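Alpha-1,2-Mannosidase (Trichoderma reesei, PDB 1HCU) probably trims alpha-1,2-linked mannose residues from high-mannose N-linked glycans, as a calcium-dependent glycoside hydrolase of family 47. Local coordinates at residues A[451-454]-A[455-459]; A[367-370]-A[371-374]; A[196-199]-A[200-204]; A[267-270]-A[271-275]. All blocks are in the same frame, centred on the assembly; numbering follows the deposited sequence.

Contact 1: A[451-454]-A[455-459]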
# COMPACT_ATOMS: atom_id res chain seq x y z
N SER A 451 11.80 1.54 -0.20
CA SER A 451 11.47 1.76 1.20
C SER A 451 10.28 0.92 1.70
O SER A 451 10.27 0.50 2.86
CB SER A 451 11.21 3.26 1.46
OG SER A 451 10.02 3.71 0.84
N PHE A 452 9.29 0.66 0.84
CA PHE A 452 8.15 -0.14 1.28
C PHE A 452 8.55 -1.57 1.67
O PHE A 452 7.76 -2.32 2.24
CB PHE A 452 7.03 -0.13 0.23
CG PHE A 452 7.48 -0.47 -1.17
CD1 PHE A 452 7.96 -1.73 -1.47
CD2 PHE A 452 7.39 0.48 -2.19
CE1 PHE A 452 8.34 -2.06 -2.76
CE2 PHE A 452 7.77 0.16 -3.49
CZ PHE A 452 8.25 -1.12 -3.78
N TRP A 453 9.79 -1.96 1.37
CA TRP A 453 10.27 -3.28 1.76
C TRP A 453 10.29 -3.22 3.30
O TRP A 453 9.81 -4.13 3.97
CB TRP A 453 11.67 -3.51 1.21
CG TRP A 453 12.40 -4.70 1.77
CD1 TRP A 453 13.61 -4.68 2.40
CD2 TRP A 453 12.01 -6.08 1.69
NE1 TRP A 453 14.00 -5.97 2.72
CE2 TRP A 453 13.04 -6.84 2.29
CE3 TRP A 453 10.89 -6.75 1.16
CZ2 TRP A 453 12.98 -8.24 2.38
CZ3 TRP A 453 10.84 -8.13 1.25
CH2 TRP A 453 11.88 -8.86 1.86
N PHE A 454 10.81 -2.11 3.83
CA PHE A 454 10.88 -1.90 5.27
C PHE A 454 9.51 -1.69 5.92
O PHE A 454 9.19 -2.30 6.94
CB PHE A 454 11.72 -0.65 5.61
CG PHE A 454 13.19 -0.84 5.45
CD1 PHE A 454 13.87 -0.21 4.41
CD2 PHE A 454 13.90 -1.64 6.34
CE1 PHE A 454 15.24 -0.37 4.26
CE2 PHE A 454 15.27 -1.81 6.19
CZ PHE A 454 15.95 -1.18 5.16
N ALA A 455 8.71 -0.83 5.31
CA ALA A 455 7.40 -0.50 5.86
C ALA A 455 6.28 -1.51 5.69
O ALA A 455 5.46 -1.68 6.59
CB ALA A 455 6.94 0.84 5.29
N GLU A 456 6.26 -2.20 4.56
CA GLU A 456 5.17 -3.12 4.27
C GLU A 456 5.44 -4.61 4.21
O GLU A 456 4.91 -5.38 5.00
CB GLU A 456 4.51 -2.69 2.97
CG GLU A 456 4.07 -1.24 2.92
CD GLU A 456 3.15 -0.96 1.74
OE1 GLU A 456 3.59 -0.32 0.76
OE2 GLU A 456 1.98 -1.40 1.80
N ALA A 457 6.24 -5.04 3.24
CA ALA A 457 6.52 -6.45 3.10
C ALA A 457 6.98 -7.08 4.41
O ALA A 457 6.41 -8.07 4.86
CB ALA A 457 7.54 -6.68 2.02
N LEU A 458 7.99 -6.49 5.05
CA LEU A 458 8.52 -7.05 6.30
C LEU A 458 7.56 -6.87 7.48
O LEU A 458 7.58 -7.67 8.43
CB LEU A 458 9.89 -6.43 6.60
CG LEU A 458 11.02 -6.85 5.64
CD1 LEU A 458 12.32 -6.10 5.97
CD2 LEU A 458 11.26 -8.35 5.75
N LYS A 459 6.73 -5.84 7.42
CA LYS A 459 5.76 -5.56 8.47
C LYS A 459 4.64 -6.61 8.46
O LYS A 459 4.36 -7.24 9.48
CB LYS A 459 5.17 -4.15 8.26
CG LYS A 459 4.00 -3.80 9.17
CD LYS A 459 4.41 -2.98 10.35
CE LYS A 459 4.06 -1.50 10.19
NZ LYS A 459 4.82 -0.78 9.13
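Ala-455 continues helix 451-465 with an ordinary i to i+4 bond, its N 3.2 Å from Ser-451 O. At Glu-456 the backbone N bonds Phe-452 O at 2.8 Å. CG stands anti to its own carbonyl carbon (chi1 -53°), and the extended chain brings OE1 to 3.5 Å from Phe-452 CB. Its carboxylate ends near the bound calcium ion, beside Glu-486 and the predicted active-site residue Glu-393, inside the (alpha/alpha)7 barrel known for family 47. At Ala-457 the helix is widened by a pi-type turn: its N shares Phe-452 O at 3.3 Å, and Leu-458 N likewise reaches back five residues to Trp-453 O (3.2 Å). Both side chains then meet the Trp-453 indole. Ala-457 CB lies 3.5 Å from Trp-453 CE3, while Leu-458 covers one face, with CD1 3.9 Å from the centroid of the five-membered ring in a CH-pi contact. Replacing Trp-453 with an alanine would probably open a gap beside Leu-458 and leave Ser-26 OG without its indole NE1 partner. Lys-459 curls back so that NZ bonds Ala-455 O, in the carbonyl plane, and also forms a salt bridge with Asp-63.

Contact 2: A[367-370]-A[371-374]; sequences SPPS and SQSG
Pro-369 and Gln-372 close a beta turn that leads straight into helix 373-379, with Gln-372 in the N-cap position. The turn bond runs from Gln-372 N to Pro-369 O at 2.7 Å, with an N-H...O angle of 145°. One residue on, a weak bond of 3.3 Å joins Ser-373 N to Ser-370 O. On the side-chain level the main meeting is between Pro-369 and Gln-372, which cross at a slant. Gln-372 CG lies anti to its carbonyl carbon (chi1 -60°), and with the chain extended beyond it the amide comes across the pyrrolidine ring: NE2 is 3.6 Å from Pro-369 CG. Pro-368 touches more lightly, its CB 4.1 Å from Gln-372 O. Both prolines and the glutamine also rest on Trp-382 of strand 382-383, and Gln-372 OE1 accepts from Val-383 N. At the two central residues of the turn, a water lies 2.8 Å from Ser-370 OG and, as acceptor, 2.8 Å from Ser-371 N. The chemistry is thus divided: water takes up an N-H at the centre of the turn, whereas the glutamine amide, held by the Val-383 N-H and resting against Pro-369 CG, ties this surface turn to strand 382-383.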
# COMPACT_ATOMS: atom_id res chain seq x y z
N SER A 367 -4.22 -14.06 -26.08
CA SER A 367 -3.85 -15.43 -26.28
C SER A 367 -2.43 -15.52 -25.73
O SER A 367 -1.58 -14.68 -26.02
CB SER A 367 -3.88 -15.77 -27.76
OG SER A 367 -3.65 -17.16 -27.96
N PRO A 368 -2.17 -16.54 -24.91
CA PRO A 368 -0.85 -16.74 -24.32
C PRO A 368 0.26 -16.65 -25.36
O PRO A 368 0.15 -17.21 -26.45
CB PRO A 368 -0.94 -18.15 -23.74
CG PRO A 368 -2.38 -18.29 -23.41
CD PRO A 368 -3.07 -17.66 -24.59
N PRO A 369 1.35 -15.93 -25.04
CA PRO A 369 2.43 -15.85 -26.02
C PRO A 369 2.94 -17.29 -26.20
O PRO A 369 2.94 -18.08 -25.25
CB PRO A 369 3.45 -14.92 -25.35
CG PRO A 369 3.13 -15.03 -23.89
CD PRO A 369 1.63 -15.07 -23.88
N SER A 370 3.35 -17.64 -27.41
CA SER A 370 3.81 -18.98 -27.72
C SER A 370 4.68 -19.65 -26.65
O SER A 370 4.50 -20.83 -26.35
CB SER A 370 4.54 -18.97 -29.06
OG SER A 370 5.53 -17.96 -29.06
N SER A 371 5.62 -18.92 -26.07
CA SER A 371 6.50 -19.49 -25.06
C SER A 371 5.79 -19.89 -23.77
O SER A 371 6.25 -20.77 -23.04
CB SER A 371 7.63 -18.51 -24.72
OG SER A 371 7.14 -17.40 -23.99
N GLN A 372 4.67 -19.24 -23.47
CA GLN A 372 3.93 -19.53 -22.25
C GLN A 372 2.64 -20.30 -22.51
O GLN A 372 1.76 -20.34 -21.66
CB GLN A 372 3.60 -18.22 -21.52
CG GLN A 372 4.83 -17.42 -21.12
CD GLN A 372 4.50 -16.25 -20.20
OE1 GLN A 372 3.97 -16.45 -19.10
NE2 GLN A 372 4.80 -15.03 -20.65
N SER A 373 2.54 -20.90 -23.69
CA SER A 373 1.33 -21.64 -24.05
C SER A 373 1.02 -22.74 -23.05
O SER A 373 -0.09 -22.81 -22.51
CB SER A 373 1.46 -22.25 -25.44
OG SER A 373 0.23 -22.82 -25.84
N GLY A 374 1.99 -23.61 -22.80
CA GLY A 374 1.77 -24.70 -21.86
C GLY A 374 1.62 -24.19 -20.44
O GLY A 374 0.82 -24.73 -19.67
O HOH W 1 6.74 -16.53 -26.93

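Contact 3: A[196-199]-A[200-204]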
# COMPACT_ATOMS: atom_id res chain seq x y z
N GLN A 196 -8.01 22.63 9.32
CA GLN A 196 -7.66 22.90 7.93
C GLN A 196 -7.23 21.64 7.14
O GLN A 196 -7.74 21.38 6.06
CB GLN A 196 -6.56 23.97 7.85
CG GLN A 196 -6.20 24.43 6.43
CD GLN A 196 -4.86 25.22 6.34
OE1 GLN A 196 -4.50 25.72 5.27
NE2 GLN A 196 -4.13 25.31 7.45
N TYR A 197 -6.30 20.86 7.69
CA TYR A 197 -5.80 19.67 7.00
C TYR A 197 -6.91 18.74 6.52
O TYR A 197 -6.97 18.41 5.34
CB TYR A 197 -4.81 18.92 7.89
CG TYR A 197 -3.70 19.81 8.41
CD1 TYR A 197 -2.86 20.48 7.53
CD2 TYR A 197 -3.57 20.07 9.77
CE1 TYR A 197 -1.91 21.39 7.99
CE2 TYR A 197 -2.63 20.98 10.25
CZ TYR A 197 -1.81 21.64 9.35
OH TYR A 197 -0.91 22.59 9.80
N ALA A 198 -7.79 18.33 7.43
CA ALA A 198 -8.91 17.46 7.09
C ALA A 198 -9.85 18.11 6.07
O ALA A 198 -10.31 17.45 5.12
CB ALA A 198 -9.69 17.10 8.35
N GLN A 199 -10.13 19.40 6.26
CA GLN A 199 -11.02 20.14 5.37
C GLN A 199 -10.54 20.10 3.92
O GLN A 199 -11.33 19.89 3.00
CB GLN A 199 -11.13 21.60 5.84
CG GLN A 199 -11.98 21.78 7.08
CD GLN A 199 -11.83 23.15 7.73
OE1 GLN A 199 -12.55 23.47 8.69
NE2 GLN A 199 -10.90 23.95 7.23
N LEU A 200 -9.25 20.31 3.74
CA LEU A 200 -8.64 20.30 2.43
C LEU A 200 -8.74 18.94 1.75
O LEU A 200 -9.18 18.84 0.61
CB LEU A 200 -7.17 20.72 2.55
CG LEU A 200 -6.77 22.16 2.19
CD1 LEU A 200 -7.98 23.09 2.23
CD2 LEU A 200 -5.67 22.62 3.14
N ALA A 201 -8.31 17.90 2.45
CA ALA A 201 -8.33 16.56 1.89
C ALA A 201 -9.74 16.08 1.56
O ALA A 201 -9.99 15.50 0.50
CB ALA A 201 -7.68 15.58 2.87
N GLN A 202 -10.66 16.33 2.49
CA GLN A 202 -12.05 15.93 2.33
C GLN A 202 -12.77 16.66 1.21
O GLN A 202 -13.68 16.10 0.59
CB GLN A 202 -12.78 16.12 3.65
CG GLN A 202 -12.26 15.17 4.71
CD GLN A 202 -12.90 15.38 6.06
OE1 GLN A 202 -12.42 14.88 7.07
NE2 GLN A 202 -14.00 16.11 6.08
N LYS A 203 -12.36 17.89 0.93
CA LYS A 203 -12.99 18.65 -0.14
C LYS A 203 -12.59 18.02 -1.46
O LYS A 203 -13.43 17.79 -2.33
CB LYS A 203 -12.55 20.12 -0.11
CG LYS A 203 -13.17 20.96 -1.23
CD LYS A 203 -12.98 22.46 -1.00
CE LYS A 203 -13.79 23.27 -2.00
NZ LYS A 203 -13.63 24.75 -1.79
N GLY A 204 -11.30 17.72 -1.61
CA GLY A 204 -10.85 17.11 -2.84
C GLY A 204 -11.51 15.76 -3.03
O GLY A 204 -11.80 15.35 -4.15
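Gln-196 and Leu-200 run side by side on one flank of helix 196-209, pointing the same way. The glutamine has CG anti to its backbone N (chi1 -175°) and stays extended to the amide, which lays its aliphatic part along the leucine: CG is 3.8 Å from Leu-200 CD2. Leu-200 itself sits off the usual staggered positions, with chi1 -101°, and its CB rests 3.6 Å from Gln-196 O. Phe-148 packs on this leucine as well, while Gln-196 OE1 goes on to bond Lys-145 NZ, so the glutamine is apolar along its stem and polar at its tip. On another flank Gln-202, extended, passes the Ala-198 carbonyl. Its CG comes 3.0 Å from Ala-198 O, and OE1 lies 3.7 Å from Ala-198 CB before making a weak hydrogen bond to Thr-186 OG1. An alanine in place of Gln-202 would lack CG and the amide, and is likely to leave Ala-198 O less covered and Thr-186 OG1 without its weak partner. Beneath these side chains the backbone is regular alpha helix, with Ala-201 N bonded to Tyr-197 O at a nearly straight N-H...O angle of 173°. Tyr-197 leans on helix 182-192. Across the turn, then, Gln-196 and Leu-200 meet through carbon, while Gln-202 lies against a carbonyl oxygen; the polar ends turn to other parts of the fold, Gln-196 to Lys-145, Tyr-197 OH to Asn-142 and, weakly, Gln-202 to Thr-186.

Contact 4: A[267-270]-A[271-275]; sequences DRWV and LGADS
The Trp-269 carbonyl receives Ala-273 N in a short, almost perfectly straight bond (2.6 Å, N-H...O 178°), the tightest of four consecutive i to i+4 bonds that make this part of helix 263-280 regular. Directly beside that bond the two side chains meet: Ala-273 CB sits over one face of the indole, 3.8 Å from the centroid of the six-membered ring and 14° off its normal, a clear CH-pi contact. Trp-269 CG is anti to the backbone N (chi1 -174°), which swings the ring along the helix over the alanine; Tyr-328 meets the same indole edge-to-face. One residue back, Arg-268 is bent at chi2 and chi3, and Leu-271 CD1 settles over a face of its guanidinium, 3.6 Å from NH1. The charge is answered by Glu-216, whose OE1 forms a salt bridge with Arg-268 NH2. Val-270 and Asp-274 lie side by side, with Val-270 CG1 3.2 Å from Asp-274 OD2. That oxygen also lies 3.1 Å from Val-270 O, an approach of two acceptors with no bond between them. Methyl groups cover flat surfaces in two of these pairs, and the charged ends find partners beyond the helix: at Asp-274, where the carboxylate crowds a carbonyl oxygen, the bond from OD1 to Tyr-328 OH holds the group in place.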
# COMPACT_ATOMS: atom_id res chain seq x y z
N ASP A 267 -20.71 3.74 2.29
CA ASP A 267 -21.71 3.46 1.26
C ASP A 267 -21.09 3.45 -0.14
O ASP A 267 -21.44 2.61 -0.97
CB ASP A 267 -22.86 4.48 1.30
CG ASP A 267 -23.82 4.23 2.46
OD1 ASP A 267 -23.72 3.17 3.13
OD2 ASP A 267 -24.70 5.10 2.70
N ARG A 268 -20.18 4.38 -0.41
CA ARG A 268 -19.54 4.42 -1.73
C ARG A 268 -18.67 3.18 -1.96
O ARG A 268 -18.52 2.71 -3.10
CB ARG A 268 -18.71 5.70 -1.89
CG ARG A 268 -19.53 6.99 -1.84
CD ARG A 268 -20.63 7.01 -2.92
NE ARG A 268 -20.09 6.87 -4.26
CZ ARG A 268 -20.81 6.89 -5.38
NH1 ARG A 268 -22.13 7.05 -5.32
NH2 ARG A 268 -20.21 6.75 -6.56
N TRP A 269 -18.12 2.64 -0.88
CA TRP A 269 -17.29 1.44 -0.94
C TRP A 269 -18.16 0.21 -1.28
O TRP A 269 -17.79 -0.61 -2.13
CB TRP A 269 -16.62 1.19 0.43
CG TRP A 269 -15.64 0.05 0.42
CD1 TRP A 269 -14.34 0.10 0.02
CD2 TRP A 269 -15.91 -1.32 0.73
NE1 TRP A 269 -13.78 -1.16 0.05
CE2 TRP A 269 -14.73 -2.05 0.48
CE3 TRP A 269 -17.05 -2.01 1.19
CZ2 TRP A 269 -14.64 -3.44 0.68
CZ3 TRP A 269 -16.95 -3.39 1.38
CH2 TRP A 269 -15.76 -4.09 1.13
N VAL A 270 -19.30 0.11 -0.60
CA VAL A 270 -20.22 -1.01 -0.81
C VAL A 270 -20.66 -1.11 -2.27
O VAL A 270 -20.77 -2.21 -2.80
CB VAL A 270 -21.48 -0.90 0.11
CG1 VAL A 270 -22.48 -2.00 -0.24
CG2 VAL A 270 -21.06 -1.06 1.58
N LEU A 271 -20.91 0.04 -2.90
CA LEU A 271 -21.32 0.05 -4.30
C LEU A 271 -20.15 -0.48 -5.12
O LEU A 271 -20.30 -1.35 -5.97
CB LEU A 271 -21.64 1.48 -4.76
CG LEU A 271 -22.99 2.11 -4.44
CD1 LEU A 271 -22.95 3.58 -4.81
CD2 LEU A 271 -24.10 1.40 -5.20
N GLY A 272 -18.97 0.08 -4.85
CA GLY A 272 -17.78 -0.37 -5.55
C GLY A 272 -17.61 -1.87 -5.36
O GLY A 272 -17.56 -2.61 -6.34
N ALA A 273 -17.56 -2.30 -4.11
CA ALA A 273 -17.39 -3.71 -3.77
C ALA A 273 -18.37 -4.63 -4.47
O ALA A 273 -17.97 -5.64 -5.08
CB ALA A 273 -17.50 -3.90 -2.25
N ASP A 274 -19.65 -4.30 -4.38
CA ASP A 274 -20.69 -5.10 -5.00
C ASP A 274 -20.55 -5.10 -6.52
O ASP A 274 -20.75 -6.13 -7.17
CB ASP A 274 -22.07 -4.59 -4.58
CG ASP A 274 -22.37 -4.83 -3.11
OD1 ASP A 274 -21.73 -5.74 -2.52
OD2 ASP A 274 -23.24 -4.14 -2.53
N SER A 275 -20.17 -3.96 -7.08
CA SER A 275 -19.99 -3.88 -8.52
C SER A 275 -18.77 -4.65 -9.03
O SER A 275 -18.83 -5.22 -10.11
CB SER A 275 -19.90 -2.41 -8.98
OG SER A 275 -21.18 -1.81 -8.97

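From the N terminus the order is contact 3, contact 4, contact 2, contact 1, in series: none nests in or crosses another, and each closes no more than a local turn. Contact 3 lies on helix 196-209, which packs on helix 182-192; contact 4 lies on helix 263-280, which packs on helices 245-257, 312-323 and 326-344. Contact 2 carries the loop after strand 354-356 into helix 373-379, its centre about 31 Å from the centre of the chain and across it from contact 3. Contact 1, on helix 451-465, is buried near the calcium ion and reaches helices 13-33 and 56-67, tying the C-terminal part to the start of the chain.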